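Local coordinates for protein DNA photolyase (Agrobacterium tumefaciens, PDB 4U63) that probably repairs cyclobutane pyrimidine dimers in ultraviolet-damaged DNA with light, using a bound FAD and a methenyltetrahydrofolate antenna, as a class III photolyase, at residues Gly248-Pro252 and His361-Arg365; Gly433-Arg437 and Tyr450-Pro454; Trp299-Cys303 and Asn402-Val406; Gly343-Val347 and Phe420-Leu424. All blocks are in the same frame, centred on the assembly; numbering follows the deposited sequence. Where two conformers were deposited one is given.

Overall arrangement
All four contacts belong to the helical part of the photolyase that holds FAD, apart from the five-stranded parallel sheet. Along the chain the first segments come in the order 248-252, 299-303, 343-347, and their partners 361-365, 402-406 and 420-424 follow in the same order, so contacts 1, 3 and 4 interlock; contact 2 is local and comes last. Contacts 1 and 3 both touch FAD, with centres about 16 Å apart. Contacts 2 and 4, centres about 9 Å apart, touch through Pro345, while Tyr435 and Ile346 join them to contact 1. The cofactor site thus continues into packed helix ends away from the flavin.

Contact 1. Residues Gly248-Pro252 and His361-Arg365; sequences GRDFP and HNRVR. With FAD (flavin-adenine dinucleotide), chain C.
At the N-terminus of helix 362-375, in the FAD-binding part of the photolyase, His361 occupies the N-cap and lays its imidazole against Pro252, which follows the type I turn Gly248-Phe251. The CA of Pro252 sits over one face of the ring, a CH-pi contact 3.5 Å from the centroid and 13° off the normal. A chi1 of -172°, CG anti to the backbone N, carries the ring toward the turn, and the ring's rotation leaves ND1 near Arg363 N, from which it accepts a weak capping bond. At the other end of the ring, NE2 lies 2.9 Å from Arg249 O. A water hydrogen-bonded to NE2 is within hydrogen-bonding distance of Gly248 O and Phe251 O. Histidine suits the place because a single flat group offers a polar atom to the helix start, another to a water at the turn and a face to proline. Beside it, Pro252 CB packs 3.7 Å from Val364 CG2, and Tyr435 of helix 434-439 touches both residues. Asp250 OD1 and Arg363 NH2, 4.2 Å apart, are near enough for a modest attraction but too far for a salt bridge. On the cofactor side, FAD O2' donates a hydrogen bond to Asn362 OD1 over 2.6 Å.

Contact 2. Residues Gly433-Arg437 and Tyr450-Pro454; sequences GDYVR and YIHKP
The imidazole of His452 and the guanidinium of Arg437 are the flat groups that meet aliphatic carbon here, where the first turn of helix 434-439 packs against the weakly bonded short helix 448-451 and the residues after it. Val436 CG2 approaches the imidazole obliquely, 3.5 Å from His452 CE1, while Ile451 CD1 lies over one face of the Arg437 guanidinium. The methylene chain of Arg437 takes part as well, CG standing 4.1 Å from Ile451 CD1. Between these groups Val436 and Ile451 reach toward each other tip to tip, with Val436 CG1 3.8 Å from Ile451 CG1. Ile451 turns CG1 anti to its backbone N (chi1 -169°), which sends that branch to the valine and leaves CG2 beside Gly433, 4.0 Å from its CA. Gly433, the N-cap of helix 434-439, fits the site because it has a positive phi of 82° and because its lack of a side chain lets Ile451 come this near. The polar ends look elsewhere: His452 NE2 hydrogen-bonds Asp430 O, and the guanidinium binds the carbonyl oxygens of Asp432 and Leu446. Both side chains thus give carbon to the apolar contact and nitrogen to nearby main chain. Within the helix turn, Arg437 NH2 also forms a salt bridge with Asp434 OD1, at 3.6 Å.

Contact 3. Residues Trp299-Cys303 and Asn402-Val406; sequences WREFC and NWQWV. With FAD (flavin-adenine dinucleotide), chain C.
Trp405 and Trp299 meet beside the adenine of FAD, where segments 299-303 and 402-406 of helices 287-309 and 398-407 lie at 90°, their axes 12.6 Å apart. From CB, Trp405 directs its indole toward the other helix, CG lying anti to the carbonyl carbon, and the six-membered ring makes the contacts. CZ2 comes to 3.7 Å from Phe302 CE2. At the far corner CH2 touches two residues, Trp299 CZ3 at 3.4 Å and Cys303 SG, while CZ3 also borders the Trp299 ring. The tryptophan pair is an offset edge-to-face contact: the edge of Trp299 is directed at the face of Trp405, with planes at 84°. Cys303 SG stands obliquely to the Trp405 ring, a sulfur-aromatic contact, and its small size lets it pack between that ring and FAD C2A. Tryptophan suits this place because its wide aromatic side chain bridges the distance between the helices.

Asn402, one turn earlier, reads the adenine edge. Its ND2 donates to FAD N1A over 3.0 Å at 166°, and its OD1 accepts from FAD N6A at 3.3 Å; ND2 also bonds Ser398 O. Asparagine fits because its amide carries a donor and an acceptor side by side, and its CB and CG meanwhile pack on the flavin carbons C8 and C9. The paired bonds match the donor and acceptor pattern of adenine, which probably helps fix the bent cofactor with its adenine folded back near the flavin.

Contact 4. Residues Gly343-Val347 and Phe420-Leu424; sequences GYPIV and FNPIL
Two first torsions bring Tyr344 and Ile423 together: each holds CG or CG1 anti to its carbonyl carbon, at chi1 -73° and -60°. The phenol of Tyr344 is thereby laid against the opposite segment, where CE2 stands 4.0 Å from Ile423 CD1 and CD2 stands 3.9 Å from Pro422 CG. Both neighbours lie obliquely to the ring. The hydroxyl serves a separate purpose, being hydrogen-bonded to Val478 O, so tyrosine suits a site that is apolar along the ring and polar at its end. The contact is a meeting of two helix starts, 345-357 and 422-429, in the all-helical FAD domain, with Tyr344 at the N-cap of the first and Asn421 at that of the second. Pro422 opens its helix, where no N-H is needed for the helix's own bonding, and its ring faces the other segment, with Phe371 and His375 of helix 362-375 also touching it. Ile346 meets it through CG2, 3.3 Å from Pro422 O and 4.1 Å from Pro422 CB, while the end of the side chain leads away. Val347 lies alongside Pro422, pointing the same way, and presents CG2 to the same CB. Beta branching puts a methyl directly on CB, and in both residues it is CG2 that meets the proline. Asn421 closes the helix start with its amide: OD1 accepts from Ile423 N over 3.0 Å, the donor lying 48° out of the carbonyl plane.

Contact 1. Residues Gly248-Pro252 and His361-Arg365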
# COMPACT_ATOMS: atom_id res chain seq x y z
N GLY A 248 2.82 -9.18 -19.28
CA GLY A 248 3.93 -9.44 -18.36
C GLY A 248 3.63 -9.47 -16.87
O GLY A 248 4.36 -10.09 -16.11
N ARG A 249 2.55 -8.80 -16.47
CA ARG A 249 2.26 -8.60 -15.05
C ARG A 249 1.93 -9.87 -14.27
O ARG A 249 2.04 -9.85 -13.05
CB ARG A 249 1.14 -7.57 -14.87
CG ARG A 249 -0.23 -7.99 -15.41
CD ARG A 249 -1.24 -6.87 -15.23
NE ARG A 249 -1.69 -6.80 -13.84
CZ ARG A 249 -2.61 -7.62 -13.31
NH1 ARG A 249 -3.19 -8.59 -14.05
NH2 ARG A 249 -2.95 -7.48 -12.04
N ASP A 250 1.53 -10.95 -14.94
CA ASP A 250 1.17 -12.22 -14.27
C ASP A 250 2.38 -13.05 -13.83
O ASP A 250 2.23 -14.00 -13.04
CB ASP A 250 0.28 -13.09 -15.17
CG ASP A 250 -1.12 -12.51 -15.37
OD1 ASP A 250 -1.65 -11.88 -14.43
OD2 ASP A 250 -1.69 -12.70 -16.47
N PHE A 251 3.57 -12.71 -14.34
CA PHE A 251 4.75 -13.55 -14.20
C PHE A 251 5.76 -12.91 -13.25
O PHE A 251 6.44 -11.95 -13.63
CB PHE A 251 5.34 -13.79 -15.59
CG PHE A 251 4.37 -14.43 -16.54
CD1 PHE A 251 4.15 -15.80 -16.51
CD2 PHE A 251 3.66 -13.67 -17.46
CE1 PHE A 251 3.24 -16.40 -17.37
CE2 PHE A 251 2.75 -14.27 -18.33
CZ PHE A 251 2.55 -15.64 -18.28
N PRO A 252 5.88 -13.44 -12.01
CA PRO A 252 6.68 -12.76 -11.00
C PRO A 252 8.17 -12.63 -11.28
O PRO A 252 8.80 -11.75 -10.71
CB PRO A 252 6.46 -13.60 -9.73
CG PRO A 252 6.03 -14.92 -10.22
CD PRO A 252 5.23 -14.64 -11.46
N HIS A 361 5.36 -9.68 -5.40
CA HIS A 361 4.60 -9.67 -6.66
C HIS A 361 3.13 -10.02 -6.39
O HIS A 361 2.86 -10.92 -5.61
CB HIS A 361 5.21 -10.66 -7.64
CG HIS A 361 4.64 -10.57 -9.01
ND1 HIS A 361 3.51 -11.27 -9.38
CD2 HIS A 361 5.02 -9.87 -10.10
CE1 HIS A 361 3.23 -11.01 -10.64
NE2 HIS A 361 4.13 -10.16 -11.10
N ASN A 362 2.19 -9.32 -7.04
CA ASN A 362 0.76 -9.53 -6.75
C ASN A 362 0.27 -10.97 -6.90
O ASN A 362 -0.50 -11.47 -6.07
CB ASN A 362 -0.14 -8.64 -7.59
CG ASN A 362 -1.63 -8.90 -7.31
OD1 ASN A 362 -2.14 -8.54 -6.25
ND2 ASN A 362 -2.31 -9.58 -8.24
N ARG A 363 0.66 -11.62 -7.99
CA ARG A 363 0.31 -13.03 -8.19
C ARG A 363 0.75 -13.88 -7.00
O ARG A 363 0.02 -14.74 -6.53
CB ARG A 363 0.88 -13.57 -9.50
CG ARG A 363 0.65 -15.06 -9.75
CD ARG A 363 -0.80 -15.49 -9.65
NE ARG A 363 -1.65 -14.84 -10.65
CZ ARG A 363 -2.93 -15.13 -10.85
NH1 ARG A 363 -3.55 -16.07 -10.11
NH2 ARG A 363 -3.62 -14.48 -11.78
N VAL A 364 1.95 -13.61 -6.51
CA VAL A 364 2.50 -14.39 -5.42
C VAL A 364 1.80 -14.00 -4.10
O VAL A 364 1.62 -14.87 -3.22
CB VAL A 364 4.05 -14.28 -5.37
CG1 VAL A 364 4.59 -15.20 -4.31
CG2 VAL A 364 4.64 -14.67 -6.73
N ARG A 365 1.38 -12.74 -3.95
CA ARG A 365 0.55 -12.37 -2.78
C ARG A 365 -0.71 -13.23 -2.72
O ARG A 365 -1.07 -13.72 -1.65
CB ARG A 365 0.15 -10.89 -2.78
CG ARG A 365 1.30 -9.93 -2.63
CD ARG A 365 0.86 -8.53 -2.28
NE ARG A 365 1.87 -7.56 -2.67
CZ ARG A 365 1.95 -6.28 -2.28
NH1 ARG A 365 1.10 -5.75 -1.41
NH2 ARG A 365 2.94 -5.53 -2.76
PA FAD C . 1.05 -2.37 -10.65
O1A FAD C . 0.72 -3.65 -11.34
O2A FAD C . 2.06 -1.46 -11.28
O5B FAD C . -0.34 -1.62 -10.39
C5B FAD C . -0.44 -0.20 -10.27
C4B FAD C . -1.13 0.22 -8.98
O4B FAD C . -2.46 -0.29 -8.92
C3B FAD C . -0.45 -0.30 -7.74
O3B FAD C . 0.70 0.49 -7.38
C2B FAD C . -1.58 -0.25 -6.73
O2B FAD C . -1.74 1.06 -6.19
C1B FAD C . -2.79 -0.60 -7.56
N9A FAD C . -3.16 -2.03 -7.50
C8A FAD C . -2.74 -2.99 -8.34
N7A FAD C . -3.30 -4.18 -8.04
C5A FAD C . -4.13 -3.98 -6.99
C6A FAD C . -5.00 -4.83 -6.18
N6A FAD C . -5.12 -6.15 -6.45
N1A FAD C . -5.67 -4.24 -5.16
C2A FAD C . -5.54 -2.92 -4.89
N3A FAD C . -4.75 -2.09 -5.60
C4A FAD C . -4.03 -2.57 -6.64
N1 FAD C . -1.70 -3.25 -2.54
C2 FAD C . -1.36 -2.16 -1.82
O2 FAD C . -1.19 -1.09 -2.44
N3 FAD C . -1.20 -2.21 -0.47
C4 FAD C . -1.38 -3.36 0.23
O4 FAD C . -1.25 -3.40 1.48
C4X FAD C . -1.74 -4.59 -0.50
N5 FAD C . -1.92 -5.80 0.12
C5X FAD C . -2.28 -6.90 -0.60
C6 FAD C . -2.49 -8.13 0.02
C7 FAD C . -2.85 -9.27 -0.71
C7M FAD C . -3.07 -10.59 -0.01
C8 FAD C . -3.00 -9.18 -2.17
C8M FAD C . -3.39 -10.38 -3.01
C9 FAD C . -2.80 -7.98 -2.80
C9A FAD C . -2.44 -6.83 -2.09
N10 FAD C . -2.23 -5.58 -2.75
C10 FAD C . -1.89 -4.46 -1.97
C1' FAD C . -2.43 -5.41 -4.19
C2' FAD C . -1.28 -5.60 -5.15
O2' FAD C . -0.69 -6.88 -4.93
C3' FAD C . -0.25 -4.48 -5.04
O3' FAD C . -0.87 -3.21 -5.19
C4' FAD C . 0.81 -4.68 -6.12
O4' FAD C . 1.56 -5.85 -5.83
C5' FAD C . 1.72 -3.47 -6.16
O5' FAD C . 2.74 -3.60 -7.16
P FAD C . 2.83 -2.50 -8.33
O1P FAD C . 4.01 -2.82 -9.17
O2P FAD C . 2.80 -1.12 -7.74
O3P FAD C . 1.47 -2.77 -9.14
O HOH W 1 5.40 -9.24 -13.56

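Contact 2. Residues Gly433-Arg437 and Tyr450-Pro454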
# COMPACT_ATOMS: atom_id res chain seq x y z
N GLY A 433 11.25 -21.33 -13.46
CA GLY A 433 11.68 -21.30 -12.07
C GLY A 433 12.57 -20.12 -11.70
O GLY A 433 13.18 -20.12 -10.62
N ASP A 434 12.63 -19.10 -12.55
CA ASP A 434 13.53 -17.95 -12.33
C ASP A 434 13.22 -17.15 -11.07
O ASP A 434 14.12 -16.71 -10.38
CB ASP A 434 13.54 -17.02 -13.55
CG ASP A 434 14.16 -17.67 -14.77
OD1 ASP A 434 14.89 -18.68 -14.62
OD2 ASP A 434 13.92 -17.18 -15.89
N TYR A 435 11.94 -16.95 -10.79
CA TYR A 435 11.55 -16.26 -9.55
C TYR A 435 11.93 -17.10 -8.32
O TYR A 435 12.48 -16.58 -7.36
CB TYR A 435 10.06 -15.96 -9.57
CG TYR A 435 9.49 -15.31 -8.33
CD1 TYR A 435 9.65 -13.94 -8.09
CD2 TYR A 435 8.74 -16.05 -7.42
CE1 TYR A 435 9.09 -13.34 -6.96
CE2 TYR A 435 8.18 -15.46 -6.30
CZ TYR A 435 8.36 -14.10 -6.07
OH TYR A 435 7.79 -13.52 -4.96
N VAL A 436 11.65 -18.40 -8.37
CA VAL A 436 12.02 -19.31 -7.27
C VAL A 436 13.53 -19.32 -7.03
O VAL A 436 13.96 -19.22 -5.89
CB VAL A 436 11.49 -20.73 -7.52
CG1 VAL A 436 12.18 -21.75 -6.61
CG2 VAL A 436 9.98 -20.77 -7.32
N ARG A 437 14.31 -19.44 -8.10
CA ARG A 437 15.78 -19.44 -8.00
C ARG A 437 16.34 -18.14 -7.43
O ARG A 437 17.37 -18.16 -6.74
CB ARG A 437 16.42 -19.73 -9.36
CG ARG A 437 16.20 -21.15 -9.83
CD ARG A 437 17.13 -21.55 -10.96
NE ARG A 437 16.66 -22.82 -11.52
CZ ARG A 437 15.75 -22.94 -12.49
NH1 ARG A 437 15.38 -24.14 -12.91
NH2 ARG A 437 15.22 -21.85 -13.04
N TYR A 450 11.51 -30.18 -11.57
CA TYR A 450 11.38 -30.33 -10.11
C TYR A 450 11.49 -29.04 -9.29
O TYR A 450 11.31 -29.09 -8.07
CB TYR A 450 12.44 -31.31 -9.62
CG TYR A 450 12.38 -32.65 -10.31
CD1 TYR A 450 11.23 -33.44 -10.22
CD2 TYR A 450 13.46 -33.13 -11.05
CE1 TYR A 450 11.16 -34.67 -10.85
CE2 TYR A 450 13.40 -34.37 -11.68
CZ TYR A 450 12.25 -35.13 -11.58
OH TYR A 450 12.18 -36.36 -12.20
N ILE A 451 11.78 -27.91 -9.92
CA ILE A 451 11.99 -26.65 -9.18
C ILE A 451 10.80 -26.26 -8.27
O ILE A 451 11.02 -25.71 -7.20
CB ILE A 451 12.36 -25.48 -10.14
CG1 ILE A 451 12.85 -24.24 -9.37
CG2 ILE A 451 11.20 -25.09 -11.04
CD1 ILE A 451 14.14 -24.43 -8.61
N HIS A 452 9.57 -26.56 -8.69
CA HIS A 452 8.38 -26.24 -7.89
C HIS A 452 7.90 -27.38 -7.00
O HIS A 452 6.98 -27.19 -6.21
CB HIS A 452 7.24 -25.78 -8.79
CG HIS A 452 7.50 -24.45 -9.42
ND1 HIS A 452 7.46 -23.28 -8.70
CD2 HIS A 452 7.83 -24.11 -10.68
CE1 HIS A 452 7.74 -22.27 -9.50
NE2 HIS A 452 7.97 -22.75 -10.71
N LYS A 453 8.52 -28.54 -7.14
CA LYS A 453 8.18 -29.72 -6.35
C LYS A 453 9.45 -30.55 -6.08
O LYS A 453 9.54 -31.70 -6.51
CB LYS A 453 7.10 -30.54 -7.07
CG LYS A 453 7.37 -30.87 -8.55
CD LYS A 453 6.11 -31.39 -9.22
CE LYS A 453 6.39 -32.06 -10.55
NZ LYS A 453 6.91 -31.11 -11.57
N PRO A 454 10.42 -29.98 -5.34
CA PRO A 454 11.67 -30.70 -5.07
C PRO A 454 11.46 -32.03 -4.32
O PRO A 454 12.26 -32.95 -4.45
CB PRO A 454 12.49 -29.71 -4.24
CG PRO A 454 11.51 -28.73 -3.68
CD PRO A 454 10.38 -28.66 -4.66

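Contact 3. Residues Trp299-Cys303 and Asn402-Val406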
# COMPACT_ATOMS: atom_id res chain seq x y z
N TRP A 299 -8.53 -0.68 -9.20
CA TRP A 299 -8.63 -1.67 -8.09
C TRP A 299 -8.30 -1.02 -6.74
O TRP A 299 -8.96 -1.30 -5.75
CB TRP A 299 -7.76 -2.91 -8.31
CG TRP A 299 -8.43 -3.95 -9.16
CD1 TRP A 299 -8.23 -4.18 -10.48
CD2 TRP A 299 -9.45 -4.88 -8.75
NE1 TRP A 299 -9.03 -5.21 -10.92
CE2 TRP A 299 -9.80 -5.65 -9.88
CE3 TRP A 299 -10.09 -5.15 -7.53
CZ2 TRP A 299 -10.75 -6.66 -9.83
CZ3 TRP A 299 -11.06 -6.16 -7.49
CH2 TRP A 299 -11.37 -6.90 -8.64
N ARG A 300 -7.31 -0.13 -6.70
CA ARG A 300 -7.03 0.65 -5.48
C ARG A 300 -8.26 1.48 -5.07
O ARG A 300 -8.68 1.46 -3.91
CB ARG A 300 -5.78 1.53 -5.66
CG ARG A 300 -5.51 2.52 -4.53
CD ARG A 300 -4.17 3.21 -4.70
NE ARG A 300 -3.95 4.26 -3.70
CZ ARG A 300 -4.39 5.52 -3.78
NH1 ARG A 300 -5.09 5.95 -4.85
NH2 ARG A 300 -4.13 6.37 -2.80
N GLU A 301 -8.84 2.18 -6.05
CA GLU A 301 -10.08 2.95 -5.83
C GLU A 301 -11.17 2.08 -5.24
O GLU A 301 -11.85 2.47 -4.27
CB GLU A 301 -10.58 3.56 -7.13
CG GLU A 301 -9.62 4.56 -7.76
CD GLU A 301 -9.55 5.87 -7.00
OE1 GLU A 301 -10.60 6.37 -6.52
OE2 GLU A 301 -8.42 6.40 -6.89
N PHE A 302 -11.36 0.90 -5.83
CA PHE A 302 -12.42 0.00 -5.42
C PHE A 302 -12.20 -0.48 -3.99
O PHE A 302 -13.16 -0.57 -3.21
CB PHE A 302 -12.50 -1.17 -6.39
CG PHE A 302 -13.68 -2.07 -6.17
CD1 PHE A 302 -14.98 -1.55 -6.11
CD2 PHE A 302 -13.51 -3.46 -6.07
CE1 PHE A 302 -16.07 -2.39 -5.91
CE2 PHE A 302 -14.61 -4.30 -5.89
CZ PHE A 302 -15.89 -3.76 -5.81
N CYS A 303 -10.95 -0.78 -3.63
CA CYS A 303 -10.65 -1.18 -2.25
C CYS A 303 -11.06 -0.09 -1.25
O CYS A 303 -11.64 -0.40 -0.19
CB CYS A 303 -9.17 -1.53 -2.10
SG CYS A 303 -8.69 -3.05 -2.97
N ASN A 402 -8.03 -7.29 -0.26
CA ASN A 402 -7.45 -8.43 -0.97
C ASN A 402 -7.42 -9.70 -0.13
O ASN A 402 -7.72 -10.77 -0.64
CB ASN A 402 -6.06 -8.08 -1.52
CG ASN A 402 -6.15 -7.25 -2.80
OD1 ASN A 402 -6.35 -7.80 -3.88
ND2 ASN A 402 -6.00 -5.94 -2.68
N TRP A 403 -7.09 -9.59 1.15
CA TRP A 403 -7.19 -10.76 2.05
C TRP A 403 -8.61 -11.33 2.09
O TRP A 403 -8.79 -12.55 2.01
CB TRP A 403 -6.69 -10.41 3.45
CG TRP A 403 -5.19 -10.46 3.55
CD1 TRP A 403 -4.32 -9.42 3.46
CD2 TRP A 403 -4.40 -11.64 3.73
NE1 TRP A 403 -3.02 -9.87 3.58
CE2 TRP A 403 -3.04 -11.23 3.74
CE3 TRP A 403 -4.71 -13.00 3.88
CZ2 TRP A 403 -2.00 -12.14 3.91
CZ3 TRP A 403 -3.68 -13.90 4.04
CH2 TRP A 403 -2.33 -13.47 4.05
N GLN A 404 -9.62 -10.46 2.19
CA GLN A 404 -11.01 -10.93 2.20
C GLN A 404 -11.41 -11.64 0.91
O GLN A 404 -12.12 -12.65 0.96
CB GLN A 404 -11.98 -9.80 2.53
CG GLN A 404 -11.86 -9.31 3.98
CD GLN A 404 -13.15 -9.40 4.78
OE1 GLN A 404 -13.95 -10.31 4.60
NE2 GLN A 404 -13.34 -8.46 5.68
N TRP A 405 -10.96 -11.14 -0.24
CA TRP A 405 -11.25 -11.81 -1.52
C TRP A 405 -10.61 -13.19 -1.58
O TRP A 405 -11.26 -14.16 -1.99
CB TRP A 405 -10.80 -10.97 -2.72
CG TRP A 405 -11.65 -9.77 -2.98
CD1 TRP A 405 -13.03 -9.69 -2.91
CD2 TRP A 405 -11.21 -8.47 -3.37
NE1 TRP A 405 -13.45 -8.42 -3.23
CE2 TRP A 405 -12.35 -7.65 -3.51
CE3 TRP A 405 -9.95 -7.91 -3.62
CZ2 TRP A 405 -12.27 -6.31 -3.88
CZ3 TRP A 405 -9.87 -6.58 -3.98
CH2 TRP A 405 -11.02 -5.80 -4.11
N VAL A 406 -9.35 -13.30 -1.15
CA VAL A 406 -8.69 -14.61 -1.13
C VAL A 406 -9.42 -15.57 -0.17
O VAL A 406 -9.55 -16.76 -0.45
CB VAL A 406 -7.19 -14.50 -0.77
CG1 VAL A 406 -6.56 -15.89 -0.73
CG2 VAL A 406 -6.46 -13.65 -1.80
PA FAD C . 1.05 -2.37 -10.65
O1A FAD C . 0.72 -3.65 -11.34
O2A FAD C . 2.06 -1.46 -11.28
O5B FAD C . -0.34 -1.62 -10.39
C5B FAD C . -0.44 -0.20 -10.27
C4B FAD C . -1.13 0.22 -8.98
O4B FAD C . -2.46 -0.29 -8.92
C3B FAD C . -0.45 -0.30 -7.74
O3B FAD C . 0.70 0.49 -7.38
C2B FAD C . -1.58 -0.25 -6.73
O2B FAD C . -1.74 1.06 -6.19
C1B FAD C . -2.79 -0.60 -7.56
N9A FAD C . -3.16 -2.03 -7.50
C8A FAD C . -2.74 -2.99 -8.34
N7A FAD C . -3.30 -4.18 -8.04
C5A FAD C . -4.13 -3.98 -6.99
C6A FAD C . -5.00 -4.83 -6.18
N6A FAD C . -5.12 -6.15 -6.45
N1A FAD C . -5.67 -4.24 -5.16
C2A FAD C . -5.54 -2.92 -4.89
N3A FAD C . -4.75 -2.09 -5.60
C4A FAD C . -4.03 -2.57 -6.64
N1 FAD C . -1.70 -3.25 -2.54
C2 FAD C . -1.36 -2.16 -1.82
O2 FAD C . -1.19 -1.09 -2.44
N3 FAD C . -1.20 -2.21 -0.47
C4 FAD C . -1.38 -3.36 0.23
O4 FAD C . -1.25 -3.40 1.48
C4X FAD C . -1.74 -4.59 -0.50
N5 FAD C . -1.92 -5.80 0.12
C5X FAD C . -2.28 -6.90 -0.60
C6 FAD C . -2.49 -8.13 0.02
C7 FAD C . -2.85 -9.27 -0.71
C7M FAD C . -3.07 -10.59 -0.01
C8 FAD C . -3.00 -9.18 -2.17
C8M FAD C . -3.39 -10.38 -3.01
C9 FAD C . -2.80 -7.98 -2.80
C9A FAD C . -2.44 -6.83 -2.09
N10 FAD C . -2.23 -5.58 -2.75
C10 FAD C . -1.89 -4.46 -1.97
C1' FAD C . -2.43 -5.41 -4.19
C2' FAD C . -1.28 -5.60 -5.15
O2' FAD C . -0.69 -6.88 -4.93
C3' FAD C . -0.25 -4.48 -5.04
O3' FAD C . -0.87 -3.21 -5.19
C4' FAD C . 0.81 -4.68 -6.12
O4' FAD C . 1.56 -5.85 -5.83
C5' FAD C . 1.72 -3.47 -6.16
O5' FAD C . 2.74 -3.60 -7.16
P FAD C . 2.83 -2.50 -8.33
O1P FAD C . 4.01 -2.82 -9.17
O2P FAD C . 2.80 -1.12 -7.74
O3P FAD C . 1.47 -2.77 -9.14

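Contact 4. Residues Gly343-Val347 and Phe420-Leu424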
# COMPACT_ATOMS: atom_id res chain seq x y z
N GLY A 343 8.14 -25.34 2.42
CA GLY A 343 8.53 -26.45 1.55
C GLY A 343 7.86 -26.40 0.18
O GLY A 343 8.07 -27.31 -0.64
N TYR A 344 7.05 -25.36 -0.06
CA TYR A 344 6.45 -25.08 -1.36
C TYR A 344 7.22 -23.90 -1.95
O TYR A 344 7.04 -22.76 -1.51
CB TYR A 344 4.96 -24.74 -1.21
CG TYR A 344 4.12 -25.95 -0.90
CD1 TYR A 344 3.99 -26.42 0.42
CD2 TYR A 344 3.46 -26.64 -1.91
CE1 TYR A 344 3.23 -27.55 0.70
CE2 TYR A 344 2.70 -27.77 -1.63
CZ TYR A 344 2.58 -28.22 -0.33
OH TYR A 344 1.82 -29.34 -0.06
N PRO A 345 8.11 -24.16 -2.93
CA PRO A 345 9.03 -23.10 -3.39
C PRO A 345 8.41 -21.75 -3.77
O PRO A 345 8.95 -20.73 -3.41
CB PRO A 345 9.73 -23.75 -4.57
CG PRO A 345 9.79 -25.19 -4.17
CD PRO A 345 8.45 -25.45 -3.55
N ILE A 346 7.30 -21.76 -4.50
CA ILE A 346 6.70 -20.48 -4.93
C ILE A 346 6.23 -19.66 -3.73
O ILE A 346 6.36 -18.44 -3.72
CB ILE A 346 5.59 -20.69 -5.99
CG1 ILE A 346 5.13 -19.36 -6.59
CG2 ILE A 346 4.38 -21.43 -5.43
CD1 ILE A 346 6.19 -18.64 -7.38
N VAL A 347 5.68 -20.34 -2.72
CA VAL A 347 5.22 -19.69 -1.50
C VAL A 347 6.43 -19.13 -0.76
O VAL A 347 6.45 -17.96 -0.36
CB VAL A 347 4.45 -20.68 -0.59
CG1 VAL A 347 4.13 -20.06 0.77
CG2 VAL A 347 3.18 -21.13 -1.30
N PHE A 420 -6.33 -24.21 -5.49
CA PHE A 420 -5.30 -24.70 -6.40
C PHE A 420 -4.04 -25.05 -5.66
O PHE A 420 -3.73 -24.48 -4.61
CB PHE A 420 -4.94 -23.67 -7.46
CG PHE A 420 -6.10 -23.23 -8.26
CD1 PHE A 420 -6.64 -24.05 -9.24
CD2 PHE A 420 -6.67 -22.00 -8.03
CE1 PHE A 420 -7.72 -23.63 -9.98
CE2 PHE A 420 -7.75 -21.58 -8.77
CZ PHE A 420 -8.28 -22.40 -9.74
N ASN A 421 -3.33 -26.00 -6.26
CA ASN A 421 -2.04 -26.43 -5.79
C ASN A 421 -1.03 -25.32 -6.08
O ASN A 421 -0.92 -24.87 -7.22
CB ASN A 421 -1.64 -27.72 -6.52
CG ASN A 421 -0.51 -28.45 -5.83
OD1 ASN A 421 0.31 -27.84 -5.14
ND2 ASN A 421 -0.47 -29.76 -6.00
N PRO A 422 -0.31 -24.85 -5.05
CA PRO A 422 0.77 -23.88 -5.26
C PRO A 422 1.79 -24.34 -6.30
O PRO A 422 2.37 -23.52 -7.01
CB PRO A 422 1.45 -23.80 -3.89
CG PRO A 422 0.46 -24.30 -2.91
CD PRO A 422 -0.52 -25.16 -3.62
N ILE A 423 2.00 -25.65 -6.38
CA ILE A 423 2.95 -26.24 -7.32
C ILE A 423 2.54 -25.91 -8.75
O ILE A 423 3.36 -25.45 -9.54
CB ILE A 423 3.04 -27.77 -7.15
CG1 ILE A 423 3.50 -28.14 -5.74
CG2 ILE A 423 3.99 -28.41 -8.16
CD1 ILE A 423 2.93 -29.45 -5.25
N LEU A 424 1.27 -26.14 -9.05
CA LEU A 424 0.71 -25.87 -10.38
C LEU A 424 0.71 -24.37 -10.69
O LEU A 424 1.03 -23.96 -11.81
CB LEU A 424 -0.72 -26.42 -10.48
CG LEU A 424 -0.89 -27.93 -10.33
CD1 LEU A 424 -2.37 -28.29 -10.22
CD2 LEU A 424 -0.24 -28.67 -11.49